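Side-chain contacts in carbohydrate kinase, FGGY (Novosphingobium aromaticivorans, PDB 3H6E), which probably phosphorylates a carbohydrate, as a kinase of the FGGY family: residues Gln33-Ile38 and Ala50-Arg55; Asp113-Thr118 and Leu276-Asp281; Pro187-Lys190 and Trp194-Arg197; Asp311-Asp316 and Glu361-Arg366. All coordinates share one frame; numbering follows the deposited sequence.

Contact 1. Residues Gln33-Ile38 and Ala50-Arg55; sequences QVRPSI and APDTGR
Arg35, on the outermost strand 29-36 of the six-stranded sheet, reaches across to Asp52 and Thr53 in the first turn of helix 50-63, bridging the sheet edge and the helix that follows it. The link is a salt bridge: NH2 of Arg35 gives a hydrogen bond to OD2 of Asp52 at 2.6 Å, bent to 130° at the hydrogen. The two flat groups do not face each other squarely. Their planes lie 43° apart, and NH2 approaches OD2 from above the carboxylate plane, so the bidentate pairing of a coplanar arginine and carboxylate is not formed. With CG anti to the backbone N (chi1 169°), the Arg35 side chain leaves the strand toward the helix, and its other terminal nitrogen, NH1, comes alongside Thr53, 3.4 Å from CA. The hydroxyl of Thr53 is bound to Asp49 O just ahead of the helix. On the far oxygen of Asp52 the network continues, since Arg55 NH1 makes a weak hydrogen bond to OD1 at 3.0 Å. One carboxylate thus divides its two oxygens between two arginines, a three-residue salt-bridge network. An alanine at Arg35 would remove the guanidinium and would probably leave Asp52 OD2 without its mate on the strand. Behind the arginine, its backbone pairs with Ser18 of the neighbouring strand, while its side chain also touches Trp56. Three antiparallel strands (9-13, 17-23, 29-36), then a helix that leads to the parallel strand 71-76, is the order of the actin-like ATPase fold, to which FGGY kinases belong.

Contact 2. Residues Asp113-Thr118 and Leu276-Asp281; sequences DPFART and LPEARD
Leu276 meets the ring of Phe115 first as the loop 276-281 is followed along the chain. Its carbonyl oxygen lies at the ring's edge, near the ring plane, 3.3 Å from Phe115 CE1, and its CB stands 4.2 Å from the same carbon. The leucine side chain itself runs on to Val284 of the adjoining strand. Pro277 turns away from Phe115 and offers its carbonyl to Arg280 N. Glu278 then covers one face of the ring. Its CB sits almost centrally over that face, 3.6 Å from the centroid and 11° off the normal, a CH-pi contact. From there the extended chain passes above the ring, with CG 3.8 Å from Phe115 CD2, until OE1 comes 3.3 Å from Phe115 CB. The carboxylate ends nearly parallel to the ring, their planes 15° apart. It is the CB and CG methylenes of this charged residue that cover the face. With its CG anti to the backbone N (chi1 172°), Phe115 projects from the start of helix 115-118 into this crook between carbonyl and glutamate, and it also touches Pro121. Replacing Phe115 by an alanine would probably open a gap beneath the Glu278 methylenes and leave that side chain free to turn. Further on, Asp281 N bonds to Glu278 O, closing the turn. The two segments fall in the N-terminal and C-terminal family regions respectively, and an aromatic side chain met on one face and one edge by a loop in this way is consistent with a surface bridge between the two lobes of an FGGY kinase.

Contact 3. Residues Pro187-Lys190 and Trp194-Arg197; sequences PMAK and WAAR
Ala195 presents its methyl to the end of helix 187-191, where CB rests 3.9 Å from Lys190 CG and 3.6 Å from Ala189 O, a shallow hollow between the lysine stem and the Ala189 carbonyl. Trp194 CB sits 3.4 Å from the same Ala189 O. The methyl of Ala189 lies beside Trp194 CB and Ala195 CB (4.4 and 4.5 Å). Small side chains at both places are consistent with so close a return of the chain. The turn is pinned by Ala195 N, which bonds to Ala189 O at 2.8 Å, the donor standing above the carbonyl plane. Deeper in, the selenomethionine at Met188 bends at its last torsion (chi3 63°), which brings CE to within 4.2 Å of Trp194 CZ3, obliquely to the indole. Tyr108 touches both side chains, and Leu133, Trp134 and Leu177 add to the bed of the indole, whose NE1 is satisfied by Asp137. Trp194 CD1 lies against one face of the Arg197 guanidinium, toward its rim, and Arg197 NH1 also binds Asp137. Lys190, pointing away, carries its amine to Asp184. This is a helix C-terminus with the chain folding back on itself, the tryptophan plugging it into the core against helices 102-109 and 129-139.

Contact 4. Residues Asp311-Asp316 and Glu361-Arg366; sequences DTRRVD and EDWFER
Arg313 and Trp363 are where the two backbones draw nearest, with CA atoms 7.9 Å apart. Residues 311-312 form a short 3-10 turn, closed by Arg314 N bonding to Asp311 O, and the chain then runs on as a loop. The other segment enters helix 363-384 through Asp362, which is the N-cap: its OD1 accepts a weak bond from Glu365 N at 3.3 Å, and its carbonyl takes Arg366 N. Trp363, in the first helical turn, directs its indole toward the loop, and Arg313 lays its guanidinium flat on one face of it. The centres of the two groups are 3.6 Å apart and their planes 17° from parallel. The charge sits over the benzene half, with CZ 3.6 Å from the centroid of the six-membered ring, which makes this a cation-pi pair. The pair is modelled too tightly, so the spacing is approximate and says nothing of its strength. A bend at chi3 (-76°) lets the aliphatic part follow the same face: CD lies over the five-membered ring, 3.6 Å from its centroid, in a CH-pi contact. The guanidinium is also gripped from its own side of the fold, since Arg313 NE bonds to Ile308 O and NH2 forms a salt bridge with Glu309. These bonds probably limit its rotation and help keep it flat on the indole. The loop backbone is tied to the same helix further along, where Arg367 binds Arg313 O. Here an arginine-tryptophan cation-pi stack joins the loop after helix 300-308 to the N-terminal turn of the long helix 363-384 in the C-terminal region of an FGGY kinase.

Overall arrangement
Contacts 2 and 3 are the only ones that meet: Asp113 OD2 lies 2.7 Å from Met188 N, probably a hydrogen bond at the start of helix 187-191, and Arg117 packs on Pro187. Contact 3 falls within the chain span that contact 2 closes, and these touches join the folded-back helix to the segment that carries Phe115. Contact 1 stands apart at the sheet edge, its centre about 35 Å from that of contact 2, on the opposite side of the chain's centre. Contact 4 is remote, with its centre about 50 Å from that of contact 3 and its nearest atoms about 17 Å from those of contact 1. No catalytic or substrate-binding role is established for any of the four.

Contact 1. Residues Gln33-Ile38 and Ala50-Arg55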
loop_
_atom_site.group_PDB
_atom_site.type_symbol
_atom_site.label_atom_id
_atom_site.label_comp_id
_atom_site.label_asym_id
_atom_site.label_seq_id
_atom_site.Cartn_x
_atom_site.Cartn_y
_atom_site.Cartn_z
ATOM N N GLN A 33 -1.777 7.350 -19.669
ATOM C CA GLN A 33 -0.409 7.430 -20.159
ATOM C C GLN A 33 0.538 6.936 -19.072
ATOM O O GLN A 33 0.516 7.433 -17.946
ATOM C CB GLN A 33 -0.067 8.866 -20.558
ATOM C CG GLN A 33 -0.775 9.341 -21.819
ATOM C CD GLN A 33 -0.100 8.843 -23.084
ATOM O OE1 GLN A 33 1.089 9.088 -23.304
ATOM N NE2 GLN A 33 -0.857 8.142 -23.926
ATOM N N VAL A 34 1.362 5.949 -19.408
ATOM C CA VAL A 34 2.264 5.359 -18.429
ATOM C C VAL A 34 3.728 5.518 -18.832
ATOM O O VAL A 34 4.037 6.024 -19.912
ATOM C CB VAL A 34 1.957 3.874 -18.204
ATOM C CG1 VAL A 34 0.452 3.658 -18.144
ATOM C CG2 VAL A 34 2.581 3.031 -19.307
ATOM N N ARG A 35 4.621 5.068 -17.956
ATOM C CA ARG A 35 6.049 5.290 -18.121
ATOM C C ARG A 35 6.796 4.796 -16.890
ATOM O O ARG A 35 6.597 5.315 -15.792
ATOM C CB ARG A 35 6.314 6.781 -18.307
ATOM C CG ARG A 35 7.768 7.179 -18.219
ATOM C CD ARG A 35 7.893 8.558 -17.606
ATOM N NE ARG A 35 9.047 9.280 -18.125
ATOM C CZ ARG A 35 9.659 10.268 -17.483
ATOM N NH1 ARG A 35 9.237 10.645 -16.283
ATOM N NH2 ARG A 35 10.700 10.872 -18.039
ATOM N N PRO A 36 7.665 3.792 -17.067
ATOM C CA PRO A 36 8.430 3.267 -15.931
ATOM C C PRO A 36 9.215 4.381 -15.252
ATOM O O PRO A 36 9.579 5.358 -15.907
ATOM C CB PRO A 36 9.391 2.267 -16.585
ATOM C CG PRO A 36 8.737 1.893 -17.874
ATOM C CD PRO A 36 8.013 3.124 -18.332
ATOM N N SER A 37 9.467 4.238 -13.956
ATOM C CA SER A 37 10.210 5.244 -13.205
ATOM C C SER A 37 11.668 4.827 -13.061
ATOM O O SER A 37 11.986 3.932 -12.279
ATOM C CB SER A 37 9.590 5.436 -11.819
ATOM O OG SER A 37 8.176 5.321 -11.868
ATOM N N ILE A 38 12.554 5.471 -13.816
ATOM C CA ILE A 38 13.980 5.154 -13.748
ATOM C C ILE A 38 14.666 5.969 -12.652
ATOM O O ILE A 38 14.371 7.153 -12.472
ATOM C CB ILE A 38 14.689 5.391 -15.102
ATOM C CG1 ILE A 38 15.348 6.771 -15.147
ATOM C CG2 ILE A 38 13.713 5.202 -16.256
ATOM C CD1 ILE A 38 16.011 7.091 -16.472
ATOM N N ALA A 50 12.611 13.632 -9.882
ATOM C CA ALA A 50 11.597 14.679 -9.815
ATOM C C ALA A 50 11.626 15.633 -11.011
ATOM O O ALA A 50 10.606 15.829 -11.670
ATOM C CB ALA A 50 11.713 15.457 -8.503
ATOM N N PRO A 51 12.794 16.234 -11.294
ATOM C CA PRO A 51 12.844 17.207 -12.391
ATOM C C PRO A 51 12.294 16.607 -13.678
ATOM O O PRO A 51 11.458 17.215 -14.344
ATOM C CB PRO A 51 14.345 17.481 -12.550
ATOM C CG PRO A 51 14.948 17.110 -11.244
ATOM C CD PRO A 51 14.126 15.973 -10.722
ATOM N N ASP A 52 12.756 15.405 -14.002
ATOM C CA ASP A 52 12.429 14.764 -15.266
ATOM C C ASP A 52 10.974 14.303 -15.340
ATOM O O ASP A 52 10.336 14.410 -16.387
ATOM C CB ASP A 52 13.373 13.589 -15.507
ATOM C CG ASP A 52 13.191 12.970 -16.868
ATOM O OD1 ASP A 52 13.329 13.695 -17.877
ATOM O OD2 ASP A 52 12.920 11.754 -16.925
ATOM N N THR A 53 10.453 13.781 -14.237
ATOM C CA THR A 53 9.059 13.357 -14.204
ATOM C C THR A 53 8.145 14.564 -14.367
ATOM O O THR A 53 7.097 14.482 -15.014
ATOM C CB THR A 53 8.714 12.617 -12.903
ATOM O OG1 THR A 53 9.367 11.342 -12.897
ATOM C CG2 THR A 53 7.212 12.410 -12.792
ATOM N N GLY A 54 8.555 15.684 -13.778
ATOM C CA GLY A 54 7.830 16.931 -13.919
ATOM C C GLY A 54 7.668 17.291 -15.381
ATOM O O GLY A 54 6.626 17.798 -15.796
ATOM N N ARG A 55 8.704 17.018 -16.169
ATOM C CA ARG A 55 8.654 17.266 -17.605
ATOM C C ARG A 55 7.668 16.331 -18.299
ATOM O O ARG A 55 6.691 16.788 -18.889
ATOM C CB ARG A 55 10.044 17.143 -18.230
ATOM C CG ARG A 55 11.066 18.079 -17.612
ATOM C CD ARG A 55 12.414 17.991 -18.309
ATOM N NE ARG A 55 13.499 18.465 -17.452
ATOM C CZ ARG A 55 14.402 17.669 -16.889
ATOM N NH1 ARG A 55 14.356 16.361 -17.102
ATOM N NH2 ARG A 55 15.358 18.178 -16.119
#

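Contact 2. Residues Asp113-Thr118 and Leu276-Asp281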
loop_
_atom_site.group_PDB
_atom_site.type_symbol
_atom_site.label_atom_id
_atom_site.label_comp_id
_atom_site.label_asym_id
_atom_site.label_seq_id
_atom_site.Cartn_x
_atom_site.Cartn_y
_atom_site.Cartn_z
ATOM N N ASP A 113 11.167 6.417 18.518
ATOM C CA ASP A 113 10.094 6.261 19.498
ATOM C C ASP A 113 9.677 4.797 19.581
ATOM O O ASP A 113 10.013 4.012 18.704
ATOM C CB ASP A 113 8.888 7.120 19.113
ATOM C CG ASP A 113 9.094 8.581 19.417
ATOM O OD1 ASP A 113 9.927 8.895 20.286
ATOM O OD2 ASP A 113 8.417 9.419 18.791
ATOM N N PRO A 114 8.941 4.424 20.640
ATOM C CA PRO A 114 8.506 3.030 20.775
ATOM C C PRO A 114 7.451 2.696 19.721
ATOM O O PRO A 114 6.686 3.575 19.324
ATOM C CB PRO A 114 7.874 2.987 22.176
ATOM C CG PRO A 114 8.300 4.250 22.857
ATOM C CD PRO A 114 8.480 5.253 21.765
ATOM N N PHE A 115 7.409 1.444 19.280
ATOM C CA PHE A 115 6.437 1.022 18.279
ATOM C C PHE A 115 5.004 1.261 18.757
ATOM O O PHE A 115 4.073 1.343 17.954
ATOM C CB PHE A 115 6.641 -0.451 17.917
ATOM C CG PHE A 115 5.569 -1.011 17.026
ATOM C CD1 PHE A 115 4.467 -1.654 17.566
ATOM C CD2 PHE A 115 5.664 -0.893 15.649
ATOM C CE1 PHE A 115 3.480 -2.172 16.749
ATOM C CE2 PHE A 115 4.682 -1.404 14.826
ATOM C CZ PHE A 115 3.587 -2.045 15.376
ATOM N N ALA A 116 4.833 1.382 20.067
ATOM C CA ALA A 116 3.505 1.539 20.647
ATOM C C ALA A 116 2.901 2.927 20.420
ATOM O O ALA A 116 1.681 3.082 20.451
ATOM C CB ALA A 116 3.529 1.198 22.137
ATOM N N ARG A 117 3.747 3.931 20.204
ATOM C CA ARG A 117 3.268 5.279 19.889
ATOM C C ARG A 117 3.121 5.481 18.384
ATOM O O ARG A 117 2.242 6.215 17.932
ATOM C CB ARG A 117 4.214 6.354 20.440
ATOM C CG ARG A 117 3.969 6.744 21.888
ATOM C CD ARG A 117 2.589 7.368 22.096
ATOM N NE ARG A 117 2.574 8.830 21.997
ATOM C CZ ARG A 117 3.207 9.649 22.835
ATOM N NH1 ARG A 117 3.943 9.161 23.827
ATOM N NH2 ARG A 117 3.124 10.964 22.669
ATOM N N THR A 118 3.985 4.824 17.614
ATOM C CA THR A 118 4.134 5.135 16.194
ATOM C C THR A 118 3.479 4.144 15.232
ATOM O O THR A 118 3.008 4.533 14.166
ATOM C CB THR A 118 5.623 5.262 15.818
ATOM O OG1 THR A 118 6.286 4.015 16.064
ATOM C CG2 THR A 118 6.280 6.357 16.642
ATOM N N LEU A 276 -0.415 -3.812 19.443
ATOM C CA LEU A 276 -0.062 -4.674 18.314
ATOM C C LEU A 276 1.374 -5.190 18.393
ATOM O O LEU A 276 2.267 -4.483 18.842
ATOM C CB LEU A 276 -0.278 -3.940 16.988
ATOM C CG LEU A 276 -1.727 -3.707 16.559
ATOM C CD1 LEU A 276 -1.801 -2.686 15.436
ATOM C CD2 LEU A 276 -2.385 -5.022 16.150
ATOM N N PRO A 277 1.588 -6.433 17.940
ATOM C CA PRO A 277 2.859 -7.165 17.995
ATOM C C PRO A 277 3.808 -6.811 16.856
ATOM O O PRO A 277 3.684 -7.382 15.773
ATOM C CB PRO A 277 2.426 -8.636 17.840
ATOM C CG PRO A 277 0.908 -8.633 17.847
ATOM C CD PRO A 277 0.506 -7.270 17.407
ATOM N N GLU A 278 4.754 -5.911 17.098
ATOM C CA GLU A 278 5.699 -5.505 16.060
ATOM C C GLU A 278 6.474 -6.684 15.475
ATOM O O GLU A 278 6.750 -6.719 14.275
ATOM C CB GLU A 278 6.686 -4.464 16.592
ATOM C CG GLU A 278 7.757 -4.079 15.578
ATOM C CD GLU A 278 8.813 -3.153 16.151
ATOM O OE1 GLU A 278 8.789 -2.905 17.377
ATOM O OE2 GLU A 278 9.670 -2.680 15.372
ATOM N N ALA A 279 6.821 -7.649 16.320
ATOM C CA ALA A 279 7.652 -8.766 15.891
ATOM C C ALA A 279 6.924 -9.721 14.954
ATOM O O ALA A 279 7.552 -10.541 14.283
ATOM C CB ALA A 279 8.195 -9.511 17.090
ATOM N N ARG A 280 5.601 -9.624 14.903
ATOM C CA ARG A 280 4.834 -10.511 14.039
ATOM C C ARG A 280 4.365 -9.808 12.766
ATOM O O ARG A 280 3.390 -10.216 12.130
ATOM C CB ARG A 280 3.686 -11.174 14.805
ATOM C CG ARG A 280 4.126 -12.443 15.527
ATOM C CD ARG A 280 3.218 -12.818 16.685
ATOM N NE ARG A 280 1.920 -13.326 16.253
ATOM C CZ ARG A 280 1.718 -14.539 15.750
ATOM N NH1 ARG A 280 2.734 -15.370 15.599
ATOM N NH2 ARG A 280 0.500 -14.914 15.393
ATOM N N ASP A 281 5.089 -8.752 12.404
ATOM C CA ASP A 281 4.921 -8.070 11.125
ATOM C C ASP A 281 3.587 -7.319 11.008
ATOM O O ASP A 281 2.908 -7.390 9.982
ATOM C CB ASP A 281 5.099 -9.057 9.965
ATOM C CG ASP A 281 5.990 -8.505 8.863
ATOM O OD1 ASP A 281 6.081 -7.266 8.747
ATOM O OD2 ASP A 281 6.613 -9.304 8.124
#

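Contact 3. Residues Pro187-Lys190 and Trp194-Arg197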
loop_
_atom_site.group_PDB
_atom_site.type_symbol
_atom_site.label_atom_id
_atom_site.label_comp_id
_atom_site.label_asym_id
_atom_site.label_seq_id
_atom_site.Cartn_x
_atom_site.Cartn_y
_atom_site.Cartn_z
ATOM N N PRO A 187 6.524 12.033 19.127
ATOM C CA PRO A 187 7.424 12.713 20.060
ATOM C C PRO A 187 8.771 12.982 19.404
ATOM O O PRO A 187 9.311 14.081 19.533
ATOM C CB PRO A 187 7.588 11.690 21.181
ATOM C CG PRO A 187 6.312 10.932 21.180
ATOM C CD PRO A 187 5.831 10.894 19.754
HETATM N N MSE A 188 9.298 11.986 18.699
HETATM C CA MSE A 188 10.610 12.098 18.071
HETATM C C MSE A 188 10.679 13.214 17.034
HETATM O O MSE A 188 11.575 14.053 17.076
HETATM C CB MSE A 188 11.016 10.778 17.414
HETATM C CG MSE A 188 12.366 10.857 16.719
HETATM SE SE MSE A 188 12.727 9.399 15.476
HETATM C CE MSE A 188 11.302 9.729 14.183
ATOM N N ALA A 189 9.736 13.208 16.097
ATOM C CA ALA A 189 9.730 14.189 15.016
ATOM C C ALA A 189 9.604 15.613 15.553
ATOM O O ALA A 189 10.135 16.556 14.968
ATOM C CB ALA A 189 8.615 13.886 14.031
ATOM N N LYS A 190 8.890 15.761 16.664
ATOM C CA LYS A 190 8.752 17.060 17.312
ATOM C C LYS A 190 10.070 17.442 17.982
ATOM O O LYS A 190 10.602 18.530 17.763
ATOM C CB LYS A 190 7.619 17.030 18.340
ATOM C CG LYS A 190 6.236 17.037 17.717
ATOM C CD LYS A 190 5.136 16.826 18.746
ATOM C CE LYS A 190 3.768 17.064 18.111
ATOM N NZ LYS A 190 2.633 16.713 19.012
ATOM N N TRP A 194 11.849 18.277 13.426
ATOM C CA TRP A 194 11.390 17.855 12.106
ATOM C C TRP A 194 9.937 18.254 11.858
ATOM O O TRP A 194 9.586 18.716 10.770
ATOM C CB TRP A 194 11.560 16.345 11.919
ATOM C CG TRP A 194 12.998 15.906 11.792
ATOM C CD1 TRP A 194 14.095 16.710 11.675
ATOM C CD2 TRP A 194 13.481 14.556 11.734
ATOM N NE1 TRP A 194 15.233 15.945 11.564
ATOM C CE2 TRP A 194 14.883 14.620 11.595
ATOM C CE3 TRP A 194 12.866 13.302 11.791
ATOM C CZ2 TRP A 194 15.679 13.479 11.514
ATOM C CZ3 TRP A 194 13.657 12.170 11.710
ATOM C CH2 TRP A 194 15.049 12.267 11.574
ATOM N N ALA A 195 9.097 18.078 12.873
ATOM C CA ALA A 195 7.674 18.381 12.752
ATOM C C ALA A 195 7.436 19.835 12.363
ATOM O O ALA A 195 6.487 20.148 11.646
ATOM C CB ALA A 195 6.947 18.052 14.049
ATOM N N ALA A 196 8.311 20.717 12.831
ATOM C CA ALA A 196 8.174 22.144 12.567
ATOM C C ALA A 196 8.517 22.504 11.123
ATOM O O ALA A 196 8.139 23.570 10.634
ATOM C CB ALA A 196 9.037 22.945 13.536
ATOM N N ARG A 197 9.237 21.615 10.444
ATOM C CA ARG A 197 9.645 21.859 9.063
ATOM C C ARG A 197 8.564 21.491 8.043
ATOM O O ARG A 197 8.623 21.925 6.893
ATOM C CB ARG A 197 10.917 21.081 8.735
ATOM C CG ARG A 197 12.108 21.386 9.625
ATOM C CD ARG A 197 13.273 20.483 9.238
ATOM N NE ARG A 197 14.422 20.613 10.126
ATOM C CZ ARG A 197 15.514 19.858 10.039
ATOM N NH1 ARG A 197 15.599 18.915 9.107
ATOM N NH2 ARG A 197 16.520 20.041 10.885
#

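Contact 4. Residues Asp311-Asp316 and Glu361-Arg366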
loop_
_atom_site.group_PDB
_atom_site.type_symbol
_atom_site.label_atom_id
_atom_site.label_comp_id
_atom_site.label_asym_id
_atom_site.label_seq_id
_atom_site.Cartn_x
_atom_site.Cartn_y
_atom_site.Cartn_z
ATOM N N ASP A 311 7.013 -19.065 -13.106
ATOM C CA ASP A 311 5.785 -18.384 -13.514
ATOM C C ASP A 311 4.776 -19.353 -14.118
ATOM O O ASP A 311 3.564 -19.133 -14.055
ATOM C CB ASP A 311 6.091 -17.301 -14.553
ATOM C CG ASP A 311 6.775 -16.087 -13.957
ATOM O OD1 ASP A 311 6.638 -14.990 -14.543
ATOM O OD2 ASP A 311 7.443 -16.222 -12.912
ATOM N N THR A 312 5.294 -20.416 -14.716
ATOM C CA THR A 312 4.486 -21.389 -15.437
ATOM C C THR A 312 3.552 -22.187 -14.524
ATOM O O THR A 312 2.576 -22.786 -14.983
ATOM C CB THR A 312 5.396 -22.338 -16.251
ATOM O OG1 THR A 312 5.557 -21.813 -17.574
ATOM C CG2 THR A 312 4.809 -23.739 -16.331
ATOM N N ARG A 313 3.843 -22.181 -13.229
ATOM C CA ARG A 313 3.047 -22.944 -12.276
ATOM C C ARG A 313 2.431 -22.041 -11.202
ATOM O O ARG A 313 2.079 -22.494 -10.112
ATOM C CB ARG A 313 3.889 -24.072 -11.668
ATOM C CG ARG A 313 4.506 -24.984 -12.725
ATOM C CD ARG A 313 5.126 -26.234 -12.124
ATOM N NE ARG A 313 6.411 -25.957 -11.492
ATOM C CZ ARG A 313 7.592 -26.265 -12.024
ATOM N NH1 ARG A 313 7.659 -26.877 -13.199
ATOM N NH2 ARG A 313 8.710 -25.969 -11.372
ATOM N N ARG A 314 2.301 -20.757 -11.524
ATOM C CA ARG A 314 1.591 -19.815 -10.664
ATOM C C ARG A 314 0.178 -20.317 -10.383
ATOM O O ARG A 314 -0.542 -20.713 -11.298
ATOM C CB ARG A 314 1.525 -18.436 -11.322
ATOM C CG ARG A 314 2.657 -17.492 -10.956
ATOM C CD ARG A 314 2.565 -16.217 -11.781
ATOM N NE ARG A 314 3.011 -15.037 -11.046
ATOM C CZ ARG A 314 4.214 -14.483 -11.171
ATOM N NH1 ARG A 314 5.102 -15.006 -12.005
ATOM N NH2 ARG A 314 4.527 -13.404 -10.464
ATOM N N VAL A 315 -0.221 -20.285 -9.116
ATOM C CA VAL A 315 -1.505 -20.840 -8.700
ATOM C C VAL A 315 -2.720 -20.005 -9.116
ATOM O O VAL A 315 -3.857 -20.379 -8.827
ATOM C CB VAL A 315 -1.558 -21.037 -7.179
ATOM C CG1 VAL A 315 -0.424 -21.942 -6.722
ATOM C CG2 VAL A 315 -1.507 -19.686 -6.472
ATOM N N ASP A 316 -2.488 -18.880 -9.789
ATOM C CA ASP A 316 -3.590 -18.008 -10.193
ATOM C C ASP A 316 -3.965 -18.135 -11.673
ATOM O O ASP A 316 -4.914 -17.494 -12.132
ATOM C CB ASP A 316 -3.295 -16.543 -9.842
ATOM C CG ASP A 316 -2.081 -15.992 -10.572
ATOM O OD1 ASP A 316 -1.088 -16.733 -10.728
ATOM O OD2 ASP A 316 -2.122 -14.812 -10.982
ATOM N N GLU A 361 3.483 -35.438 -4.659
ATOM C CA GLU A 361 4.544 -35.615 -5.640
ATOM C C GLU A 361 4.151 -35.073 -7.009
ATOM O O GLU A 361 4.941 -35.107 -7.951
ATOM C CB GLU A 361 4.970 -37.083 -5.707
ATOM C CG GLU A 361 5.754 -37.525 -4.479
ATOM C CD GLU A 361 5.726 -39.025 -4.270
ATOM O OE1 GLU A 361 5.232 -39.740 -5.168
ATOM O OE2 GLU A 361 6.193 -39.485 -3.204
ATOM N N ASP A 362 2.932 -34.558 -7.108
ATOM C CA ASP A 362 2.481 -33.915 -8.334
ATOM C C ASP A 362 2.287 -32.417 -8.108
ATOM O O ASP A 362 2.073 -31.971 -6.980
ATOM C CB ASP A 362 1.189 -34.556 -8.844
ATOM C CG ASP A 362 0.030 -34.360 -7.889
ATOM O OD1 ASP A 362 -1.018 -33.841 -8.336
ATOM O OD2 ASP A 362 0.176 -34.716 -6.695
ATOM N N TRP A 363 2.355 -31.646 -9.189
ATOM C CA TRP A 363 2.303 -30.192 -9.098
ATOM C C TRP A 363 0.947 -29.646 -8.654
ATOM O O TRP A 363 0.884 -28.778 -7.791
ATOM C CB TRP A 363 2.744 -29.547 -10.416
ATOM C CG TRP A 363 4.233 -29.502 -10.556
ATOM C CD1 TRP A 363 5.003 -30.228 -11.419
ATOM C CD2 TRP A 363 5.137 -28.699 -9.790
ATOM N NE1 TRP A 363 6.330 -29.918 -11.245
ATOM C CE2 TRP A 363 6.439 -28.982 -10.250
ATOM C CE3 TRP A 363 4.970 -27.764 -8.764
ATOM C CZ2 TRP A 363 7.569 -28.366 -9.713
ATOM C CZ3 TRP A 363 6.091 -27.152 -8.237
ATOM C CH2 TRP A 363 7.375 -27.457 -8.710
ATOM N N PHE A 364 -0.131 -30.155 -9.238
ATOM C CA PHE A 364 -1.462 -29.653 -8.913
ATOM C C PHE A 364 -1.779 -29.761 -7.426
ATOM O O PHE A 364 -2.345 -28.840 -6.840
ATOM C CB PHE A 364 -2.532 -30.361 -9.745
ATOM C CG PHE A 364 -2.653 -29.830 -11.141
ATOM C CD1 PHE A 364 -1.953 -30.414 -12.182
ATOM C CD2 PHE A 364 -3.459 -28.739 -11.410
ATOM C CE1 PHE A 364 -2.063 -29.922 -13.469
ATOM C CE2 PHE A 364 -3.569 -28.238 -12.692
ATOM C CZ PHE A 364 -2.872 -28.831 -13.723
ATOM N N GLU A 365 -1.411 -30.883 -6.818
ATOM C CA GLU A 365 -1.670 -31.089 -5.399
ATOM C C GLU A 365 -0.703 -30.281 -4.546
ATOM O O GLU A 365 -1.030 -29.886 -3.427
ATOM C CB GLU A 365 -1.585 -32.572 -5.036
ATOM C CG GLU A 365 -2.723 -33.408 -5.592
ATOM C CD GLU A 365 -2.777 -34.797 -4.985
ATOM O OE1 GLU A 365 -1.917 -35.109 -4.135
ATOM O OE2 GLU A 365 -3.683 -35.573 -5.360
ATOM N N ARG A 366 0.490 -30.040 -5.078
ATOM C CA ARG A 366 1.466 -29.217 -4.383
ATOM C C ARG A 366 1.084 -27.748 -4.556
ATOM O O ARG A 366 1.212 -26.949 -3.631
ATOM C CB ARG A 366 2.880 -29.489 -4.911
ATOM C CG ARG A 366 3.915 -29.660 -3.807
ATOM C CD ARG A 366 5.323 -29.901 -4.345
ATOM N NE ARG A 366 5.384 -31.033 -5.265
ATOM C CZ ARG A 366 6.460 -31.794 -5.440
ATOM N NH1 ARG A 366 7.568 -31.557 -4.746
ATOM N NH2 ARG A 366 6.426 -32.803 -6.304
#